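Local structure of putative hyaluronoglucosaminidase (Clostridium perfringens, 6PWI) at residues K155-Q160 with N164-L169; R505-E510 with S621-D626. The protein probably acts as a secreted, cell-wall-attached family 84 glycoside hydrolase with hexosaminidase activity, of which this chain is the N-terminal and catalytic portion. All coordinates share one frame; numbering follows the deposited sequence.

Interaction 1. Residues K155-Q160 with N164-L169; sequences KAIFNQ and NELKEL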
ATOM      1  N   LYS A 155      -2.836   3.230  18.878  1.00 28.63           N
ATOM      2  CA  LYS A 155      -4.145   3.216  18.250  1.00 28.36           C
ATOM      3  C   LYS A 155      -4.510   1.779  17.885  1.00 29.08           C
ATOM      4  O   LYS A 155      -5.647   1.349  18.079  1.00 28.42           O
ATOM      5  CB  LYS A 155      -4.169   4.104  17.005  1.00 28.25           C
ATOM      6  CG  LYS A 155      -5.566   4.374  16.468  1.00 30.13           C
ATOM      7  CD  LYS A 155      -5.634   4.816  15.029  1.00 30.90           C
ATOM      8  CE  LYS A 155      -7.063   4.825  14.533  1.00 31.52           C
ATOM      9  NZ  LYS A 155      -7.128   5.196  13.103  1.00 33.40           N
ATOM     10  N   ALA A 156      -3.526   1.049  17.354  1.00 29.10           N
ATOM     11  CA  ALA A 156      -3.715  -0.350  17.023  1.00 29.66           C
ATOM     12  C   ALA A 156      -4.019  -1.140  18.297  1.00 31.42           C
ATOM     13  O   ALA A 156      -4.888  -2.012  18.292  1.00 32.49           O
ATOM     14  CB  ALA A 156      -2.507  -0.878  16.286  1.00 27.90           C
ATOM     15  N   ILE A 157      -3.326  -0.808  19.396  1.00 31.76           N
ATOM     16  CA  ILE A 157      -3.503  -1.547  20.638  1.00 32.20           C
ATOM     17  C   ILE A 157      -4.906  -1.291  21.185  1.00 34.44           C
ATOM     18  O   ILE A 157      -5.615  -2.228  21.555  1.00 33.85           O
ATOM     19  CB  ILE A 157      -2.389  -1.229  21.660  1.00 31.01           C
ATOM     20  CG1 ILE A 157      -1.026  -1.739  21.178  1.00 29.89           C
ATOM     21  CG2 ILE A 157      -2.747  -1.808  23.022  1.00 30.91           C
ATOM     22  CD1 ILE A 157       0.125  -1.484  22.129  1.00 29.18           C
ATOM     23  N   PHE A 158      -5.310  -0.014  21.187  1.00 35.79           N
ATOM     24  CA  PHE A 158      -6.545   0.403  21.833  1.00 36.12           C
ATOM     25  C   PHE A 158      -7.761  -0.154  21.089  1.00 36.91           C
ATOM     26  O   PHE A 158      -8.792  -0.417  21.705  1.00 38.23           O
ATOM     27  CB  PHE A 158      -6.577   1.922  22.034  1.00 35.24           C
ATOM     28  CG  PHE A 158      -5.908   2.442  23.288  1.00 35.19           C
ATOM     29  CD1 PHE A 158      -4.780   1.826  23.818  1.00 34.37           C
ATOM     30  CD2 PHE A 158      -6.391   3.572  23.932  1.00 35.14           C
ATOM     31  CE1 PHE A 158      -4.168   2.315  24.963  1.00 33.45           C
ATOM     32  CE2 PHE A 158      -5.774   4.062  25.075  1.00 35.15           C
ATOM     33  CZ  PHE A 158      -4.664   3.432  25.591  1.00 33.47           C
ATOM     34  N   ASN A 159      -7.620  -0.363  19.774  1.00 35.90           N
ATOM     35  CA  ASN A 159      -8.718  -0.837  18.944  1.00 34.97           C
ATOM     36  C   ASN A 159      -9.040  -2.307  19.226  1.00 34.43           C
ATOM     37  O   ASN A 159     -10.065  -2.808  18.768  1.00 34.58           O
ATOM     38  CB  ASN A 159      -8.457  -0.613  17.451  1.00 34.04           C
ATOM     39  CG  ASN A 159      -8.942   0.732  16.958  1.00 34.17           C
ATOM     40  OD1 ASN A 159      -9.982   1.219  17.392  1.00 35.36           O
ATOM     41  ND2 ASN A 159      -8.198   1.340  16.048  1.00 35.40           N
ATOM     42  N   GLN A 160      -8.172  -2.999  19.975  1.00 33.15           N
ATOM     43  CA  GLN A 160      -8.372  -4.421  20.205  1.00 33.00           C
ATOM     44  C   GLN A 160      -8.497  -4.723  21.701  1.00 35.56           C
ATOM     45  O   GLN A 160      -8.527  -5.886  22.092  1.00 36.24           O
ATOM     46  CB  GLN A 160      -7.298  -5.248  19.493  1.00 29.11           C
ATOM     47  CG  GLN A 160      -5.910  -5.094  20.096  1.00 28.37           C
ATOM     48  CD  GLN A 160      -4.825  -5.780  19.302  1.00 28.21           C
ATOM     49  OE1 GLN A 160      -4.589  -6.978  19.437  1.00 26.29           O
ATOM     50  NE2 GLN A 160      -4.114  -5.003  18.498  1.00 27.76           N
ATOM     51  N   ASN A 164     -10.998  -2.292  29.878  1.00 57.10           N
ATOM     52  CA  ASN A 164     -10.140  -1.182  30.256  1.00 58.52           C
ATOM     53  C   ASN A 164      -8.847  -1.704  30.882  1.00 55.73           C
ATOM     54  O   ASN A 164      -8.195  -0.995  31.646  1.00 54.77           O
ATOM     55  CB  ASN A 164     -10.892  -0.133  31.084  1.00 62.61           C
ATOM     56  CG  ASN A 164     -11.501  -0.693  32.353  1.00 70.78           C
ATOM     57  OD1 ASN A 164     -11.570  -1.908  32.540  1.00 77.58           O
ATOM     58  ND2 ASN A 164     -11.948   0.187  33.234  1.00 69.47           N
ATOM     59  N   GLU A 165      -8.467  -2.937  30.521  1.00 55.00           N
ATOM     60  CA  GLU A 165      -7.221  -3.525  30.992  1.00 55.09           C
ATOM     61  C   GLU A 165      -6.194  -3.565  29.860  1.00 50.33           C
ATOM     62  O   GLU A 165      -6.512  -3.940  28.735  1.00 47.81           O
ATOM     63  CB  GLU A 165      -7.460  -4.910  31.597  1.00 59.57           C
ATOM     64  CG  GLU A 165      -8.178  -4.872  32.934  1.00 67.27           C
ATOM     65  CD  GLU A 165      -8.351  -6.222  33.612  1.00 73.96           C
ATOM     66  OE1 GLU A 165      -7.769  -7.214  33.124  1.00 76.05           O
ATOM     67  OE2 GLU A 165      -9.063  -6.279  34.633  1.00 80.71           O
ATOM     68  N   LEU A 166      -4.951  -3.206  30.197  1.00 47.13           N
ATOM     69  CA  LEU A 166      -3.880  -3.013  29.233  1.00 44.95           C
ATOM     70  C   LEU A 166      -2.592  -3.624  29.784  1.00 44.78           C
ATOM     71  O   LEU A 166      -2.205  -3.338  30.913  1.00 48.27           O
ATOM     72  CB  LEU A 166      -3.719  -1.505  29.010  1.00 43.91           C
ATOM     73  CG  LEU A 166      -2.564  -1.087  28.102  1.00 43.36           C
ATOM     74  CD1 LEU A 166      -2.799  -1.578  26.684  1.00 45.07           C
ATOM     75  CD2 LEU A 166      -2.389   0.421  28.111  1.00 43.88           C
ATOM     76  N   LYS A 167      -1.917  -4.438  28.966  1.00 43.43           N
ATOM     77  CA  LYS A 167      -0.704  -5.125  29.382  1.00 42.01           C
ATOM     78  C   LYS A 167       0.461  -4.143  29.411  1.00 41.13           C
ATOM     79  O   LYS A 167       0.612  -3.327  28.507  1.00 41.37           O
ATOM     80  CB  LYS A 167      -0.362  -6.265  28.417  1.00 43.86           C
ATOM     81  CG  LYS A 167      -1.400  -7.372  28.302  1.00 47.38           C
ATOM     82  CD  LYS A 167      -0.849  -8.628  27.671  1.00 51.24           C
ATOM     83  CE  LYS A 167      -1.650  -9.863  28.031  1.00 56.49           C
ATOM     84  NZ  LYS A 167      -0.829 -11.094  27.913  1.00 59.99           N
ATOM     85  N   GLU A 168       1.282  -4.237  30.459  1.00 41.13           N
ATOM     86  CA  GLU A 168       2.510  -3.465  30.541  1.00 40.35           C
ATOM     87  C   GLU A 168       3.458  -3.968  29.459  1.00 38.44           C
ATOM     88  O   GLU A 168       3.708  -5.166  29.377  1.00 41.04           O
ATOM     89  CB  GLU A 168       3.184  -3.677  31.896  1.00 44.56           C
ATOM     90  CG  GLU A 168       2.454  -3.058  33.076  1.00 48.47           C
ATOM     91  CD  GLU A 168       3.369  -2.706  34.239  1.00 52.24           C
ATOM     92  OE1 GLU A 168       4.415  -3.370  34.391  1.00 54.14           O
ATOM     93  OE2 GLU A 168       3.048  -1.753  34.983  1.00 56.04           O
ATOM     94  N   LEU A 169       3.995  -3.052  28.646  1.00 35.55           N
ATOM     95  CA  LEU A 169       4.837  -3.456  27.531  1.00 32.56           C
ATOM     96  C   LEU A 169       5.874  -2.380  27.217  1.00 31.20           C
ATOM     97  O   LEU A 169       5.762  -1.246  27.677  1.00 31.10           O
ATOM     98  CB  LEU A 169       3.949  -3.749  26.315  1.00 32.58           C
ATOM     99  CG  LEU A 169       3.071  -2.595  25.828  1.00 32.36           C
ATOM    100  CD1 LEU A 169       3.794  -1.750  24.787  1.00 30.12           C
ATOM    101  CD2 LEU A 169       1.759  -3.123  25.267  1.00 32.38           C
TER
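Ile157, on helix 144-158, is the bump of this contact: its two branches splay toward Leu166 and Leu169 of strand 165-175. Ile157 CG2 lies 3.7 Å from Leu166 CD1, the two side chains crossing at about a right angle. The longer branch goes the other way along the strand, to Leu169. With CG1 anti to the carbonyl carbon (chi1 -67°) and the chain extended beyond it, Ile157 CD1 reaches Leu169 CD2 tip to tip at 3.9 Å. Leu166 in turn is forked between two helix residues, its methyls set apart so that one reaches Ile157 and the other Phe158. While its CD1 takes Ile157, Leu166 CD2 sits 4.1 Å from Phe158 CE1, approaching the ring obliquely. Phe158 also touches Val75 of helix 66-78, so it bridges from the strand to that earlier helix. Tyr34 touches both Ile157 and Leu166, and Val132 of the adjoining strand packs against both leucines. All four residues that meet here are buried, and the join is purely apolar. At the helix end, Gln160 folds back and gives its NE2 proton to Ala156 O, 3.1 Å away and almost straight, from above the carbonyl plane. Three residues separate the two segments, making this a tight helix-to-strand connection in which the helix packs on one face of the mixed sheet, within the region related to domain 2 of family 20 glycoside hydrolases.

Interaction 2. Residues R505-E510 with S621-D626; sequences RLWEKE and SKIIGD
Ile623 points its side chain at the end of helix 496-507 and meets Leu506 with one branch and Trp507 with the other. Its CG2 methyl comes against the fork of Leu506, 3.7 Å from CD2 and equally close to CG of that leucine, and the two side chains cross obliquely. The ethyl branch of Ile623 lies across Trp507, the two side chains at about a right angle: CG1 is 4.0 Å from Trp507 CE3 and CD1 4.1 Å from Trp507 CB, the ring being met obliquely. Both contacts fall where two helices finish, 496-507 and 613-623, in the mainly helical region that follows the barrel; Ala567 of helix 540-572 also touches Leu506. Trp507 has CG anti to its backbone nitrogen (chi1 174°), which carries the indole out past Ile623 toward the chain end. There the six-membered ring turns its edge to the backbone, Trp507 CZ3 lying 4.4 Å from Asp626 O. That carbonyl is brought round by a type II turn from Ile623 to Asp626, closed by Asp626 N on Ile623 O at 3.0 Å, with Gly625 at a positive phi of 88°. Just beyond, Asn627 hydrogen-bonds through its side chain to Leu506 O and to Lys509 NZ.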
ATOM      1  N   ARG A 505      -9.621 -37.683 -10.391  1.00 29.51           N
ATOM      2  CA  ARG A 505     -10.592 -38.711 -10.050  1.00 30.36           C
ATOM      3  C   ARG A 505     -11.592 -38.889 -11.192  1.00 30.72           C
ATOM      4  O   ARG A 505     -11.859 -40.008 -11.616  1.00 31.74           O
ATOM      5  CB  ARG A 505     -11.294 -38.406  -8.724  1.00 29.32           C
ATOM      6  CG  ARG A 505     -10.392 -38.527  -7.506  1.00 29.28           C
ATOM      7  CD  ARG A 505     -11.225 -38.437  -6.244  1.00 29.64           C
ATOM      8  NE  ARG A 505     -12.016 -39.650  -6.170  1.00 30.86           N
ATOM      9  CZ  ARG A 505     -11.721 -40.701  -5.417  1.00 30.60           C
ATOM     10  NH1 ARG A 505     -12.503 -41.766  -5.437  1.00 30.54           N
ATOM     11  NH2 ARG A 505     -10.654 -40.678  -4.642  1.00 29.59           N
ATOM     12  N   LEU A 506     -12.124 -37.773 -11.694  1.00 31.24           N
ATOM     13  CA  LEU A 506     -13.144 -37.812 -12.727  1.00 31.72           C
ATOM     14  C   LEU A 506     -12.551 -38.390 -14.008  1.00 33.13           C
ATOM     15  O   LEU A 506     -13.178 -39.229 -14.649  1.00 33.80           O
ATOM     16  CB  LEU A 506     -13.682 -36.396 -12.947  1.00 30.94           C
ATOM     17  CG  LEU A 506     -14.841 -36.261 -13.935  1.00 31.54           C
ATOM     18  CD1 LEU A 506     -16.089 -36.990 -13.438  1.00 30.49           C
ATOM     19  CD2 LEU A 506     -15.148 -34.789 -14.174  1.00 31.65           C
ATOM     20  N   TRP A 507     -11.333 -37.955 -14.344  1.00 34.98           N
ATOM     21  CA  TRP A 507     -10.719 -38.259 -15.627  1.00 38.71           C
ATOM     22  C   TRP A 507     -10.135 -39.670 -15.636  1.00 39.39           C
ATOM     23  O   TRP A 507     -10.017 -40.279 -16.696  1.00 39.24           O
ATOM     24  CB  TRP A 507      -9.675 -37.191 -15.981  1.00 43.06           C
ATOM     25  CG  TRP A 507      -8.858 -37.460 -17.208  1.00 47.06           C
ATOM     26  CD1 TRP A 507      -7.500 -37.599 -17.262  1.00 48.44           C
ATOM     27  CD2 TRP A 507      -9.331 -37.613 -18.561  1.00 49.82           C
ATOM     28  NE1 TRP A 507      -7.095 -37.831 -18.550  1.00 51.11           N
ATOM     29  CE2 TRP A 507      -8.192 -37.843 -19.370  1.00 51.95           C
ATOM     30  CE3 TRP A 507     -10.591 -37.582 -19.173  1.00 51.87           C
ATOM     31  CZ2 TRP A 507      -8.285 -38.036 -20.751  1.00 52.78           C
ATOM     32  CZ3 TRP A 507     -10.684 -37.773 -20.537  1.00 52.97           C
ATOM     33  CH2 TRP A 507      -9.543 -37.997 -21.314  1.00 54.26           C
ATOM     34  N   GLU A 508      -9.771 -40.179 -14.454  1.00 40.82           N
ATOM     35  CA  GLU A 508      -9.162 -41.495 -14.342  1.00 41.81           C
ATOM     36  C   GLU A 508     -10.216 -42.515 -13.925  1.00 41.51           C
ATOM     37  O   GLU A 508      -9.882 -43.574 -13.396  1.00 42.07           O
ATOM     38  CB  GLU A 508      -7.938 -41.463 -13.425  1.00 43.52           C
ATOM     39  CG  GLU A 508      -6.671 -41.038 -14.150  1.00 49.50           C
ATOM     40  CD  GLU A 508      -5.457 -40.717 -13.289  1.00 56.72           C
ATOM     41  OE1 GLU A 508      -5.590 -40.662 -12.039  1.00 60.25           O
ATOM     42  OE2 GLU A 508      -4.373 -40.514 -13.868  1.00 59.85           O
ATOM     43  N   LYS A 509     -11.485 -42.171 -14.183  1.00 41.79           N
ATOM     44  CA  LYS A 509     -12.620 -43.074 -14.067  1.00 42.55           C
ATOM     45  C   LYS A 509     -12.664 -43.686 -12.668  1.00 42.33           C
ATOM     46  O   LYS A 509     -12.659 -44.908 -12.519  1.00 46.89           O
ATOM     47  CB  LYS A 509     -12.552 -44.166 -15.144  1.00 43.47           C
ATOM     48  CG  LYS A 509     -12.211 -43.698 -16.553  1.00 46.93           C
ATOM     49  CD  LYS A 509     -13.416 -43.258 -17.366  1.00 50.32           C
ATOM     50  CE  LYS A 509     -13.102 -43.055 -18.835  1.00 53.34           C
ATOM     51  NZ  LYS A 509     -12.150 -41.937 -19.048  1.00 54.21           N
ATOM     52  N   GLU A 510     -12.674 -42.822 -11.647  1.00 37.58           N
ATOM     53  CA  GLU A 510     -12.887 -43.243 -10.274  1.00 34.13           C
ATOM     54  C   GLU A 510     -14.172 -42.587  -9.780  1.00 32.85           C
ATOM     55  O   GLU A 510     -14.718 -41.716 -10.450  1.00 33.36           O
ATOM     56  CB  GLU A 510     -11.701 -42.845  -9.396  1.00 33.18           C
ATOM     57  CG  GLU A 510     -10.382 -43.418  -9.867  1.00 33.41           C
ATOM     58  CD  GLU A 510      -9.173 -42.963  -9.065  1.00 35.48           C
ATOM     59  OE1 GLU A 510      -9.361 -42.269  -8.045  1.00 36.41           O
ATOM     60  OE2 GLU A 510      -8.039 -43.310  -9.459  1.00 38.76           O
ATOM     61  N   SER A 621     -16.289 -29.362 -18.505  1.00 27.60           N
ATOM     62  CA  SER A 621     -17.241 -29.355 -19.602  1.00 28.03           C
ATOM     63  C   SER A 621     -16.759 -30.247 -20.744  1.00 28.55           C
ATOM     64  O   SER A 621     -17.577 -30.732 -21.522  1.00 28.25           O
ATOM     65  CB  SER A 621     -17.590 -27.956 -20.050  1.00 27.70           C
ATOM     66  OG  SER A 621     -16.604 -27.448 -20.931  1.00 28.43           O
ATOM     67  N   LYS A 622     -15.438 -30.466 -20.825  1.00 29.60           N
ATOM     68  CA  LYS A 622     -14.836 -31.346 -21.819  1.00 29.96           C
ATOM     69  C   LYS A 622     -14.933 -32.806 -21.379  1.00 29.49           C
ATOM     70  O   LYS A 622     -15.109 -33.691 -22.209  1.00 32.28           O
ATOM     71  CB  LYS A 622     -13.359 -31.010 -22.033  1.00 32.03           C
ATOM     72  CG  LYS A 622     -13.072 -29.918 -23.052  1.00 37.54           C
ATOM     73  CD  LYS A 622     -11.616 -29.469 -23.033  1.00 43.55           C
ATOM     74  CE  LYS A 622     -11.427 -28.010 -23.408  1.00 45.72           C
ATOM     75  NZ  LYS A 622     -10.339 -27.376 -22.621  1.00 48.41           N
ATOM     76  N   ILE A 623     -14.795 -33.063 -20.078  1.00 27.89           N
ATOM     77  CA  ILE A 623     -14.739 -34.424 -19.578  1.00 26.73           C
ATOM     78  C   ILE A 623     -16.153 -34.994 -19.499  1.00 28.56           C
ATOM     79  O   ILE A 623     -16.390 -36.116 -19.934  1.00 30.36           O
ATOM     80  CB  ILE A 623     -13.991 -34.503 -18.232  1.00 24.96           C
ATOM     81  CG1 ILE A 623     -12.503 -34.180 -18.398  1.00 24.36           C
ATOM     82  CG2 ILE A 623     -14.199 -35.858 -17.575  1.00 23.59           C
ATOM     83  CD1 ILE A 623     -11.793 -33.835 -17.104  1.00 23.07           C
ATOM     84  N   ILE A 624     -17.093 -34.232 -18.933  1.00 29.81           N
ATOM     85  CA  ILE A 624     -18.440 -34.750 -18.765  1.00 30.71           C
ATOM     86  C   ILE A 624     -19.007 -35.055 -20.149  1.00 34.06           C
ATOM     87  O   ILE A 624     -18.960 -34.215 -21.045  1.00 36.13           O
ATOM     88  CB  ILE A 624     -19.317 -33.770 -17.966  1.00 29.40           C
ATOM     89  CG1 ILE A 624     -18.778 -33.580 -16.545  1.00 29.51           C
ATOM     90  CG2 ILE A 624     -20.771 -34.220 -17.961  1.00 29.12           C
ATOM     91  CD1 ILE A 624     -19.305 -32.348 -15.842  1.00 29.50           C
ATOM     92  N   GLY A 625     -19.485 -36.289 -20.331  1.00 36.02           N
ATOM     93  CA  GLY A 625     -20.109 -36.666 -21.588  1.00 40.38           C
ATOM     94  C   GLY A 625     -19.115 -37.199 -22.619  1.00 43.29           C
ATOM     95  O   GLY A 625     -19.523 -37.722 -23.651  1.00 43.46           O
ATOM     96  N   ASP A 626     -17.817 -37.047 -22.346  1.00 46.87           N
ATOM     97  CA  ASP A 626     -16.780 -37.679 -23.143  1.00 52.46           C
ATOM     98  C   ASP A 626     -15.927 -38.531 -22.206  1.00 55.80           C
ATOM     99  O   ASP A 626     -14.700 -38.434 -22.202  1.00 54.51           O
ATOM    100  CB  ASP A 626     -15.977 -36.628 -23.918  1.00 56.47           C
ATOM    101  CG  ASP A 626     -15.375 -37.101 -25.233  1.00 59.47           C
ATOM    102  OD1 ASP A 626     -15.171 -36.239 -26.117  1.00 61.44           O
ATOM    103  OD2 ASP A 626     -15.101 -38.318 -25.368  1.00 60.44           O
TER

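How the interactions relate
From the N terminus, the chain first builds the mixed sheet, and interaction 1 closes a very short loop there, with three residues between segments 155-160 and 164-169, at the turn from helix 144-158 into strand 165-175. The chain then runs on through the eight-stranded parallel barrel, which carries the predicted proton donor Asp299, and enters the helical region. Interaction 2 opens on 505-510 and closes on 621-626, with 110 residues between, bringing the last helix, 613-623, back to helix 496-507 across an intervening stretch that is mostly helical. The two loops follow one another, neither nesting nor crossing. Their centres lie 55 Å apart, so each ties together its own part of the fold, with no touch between them.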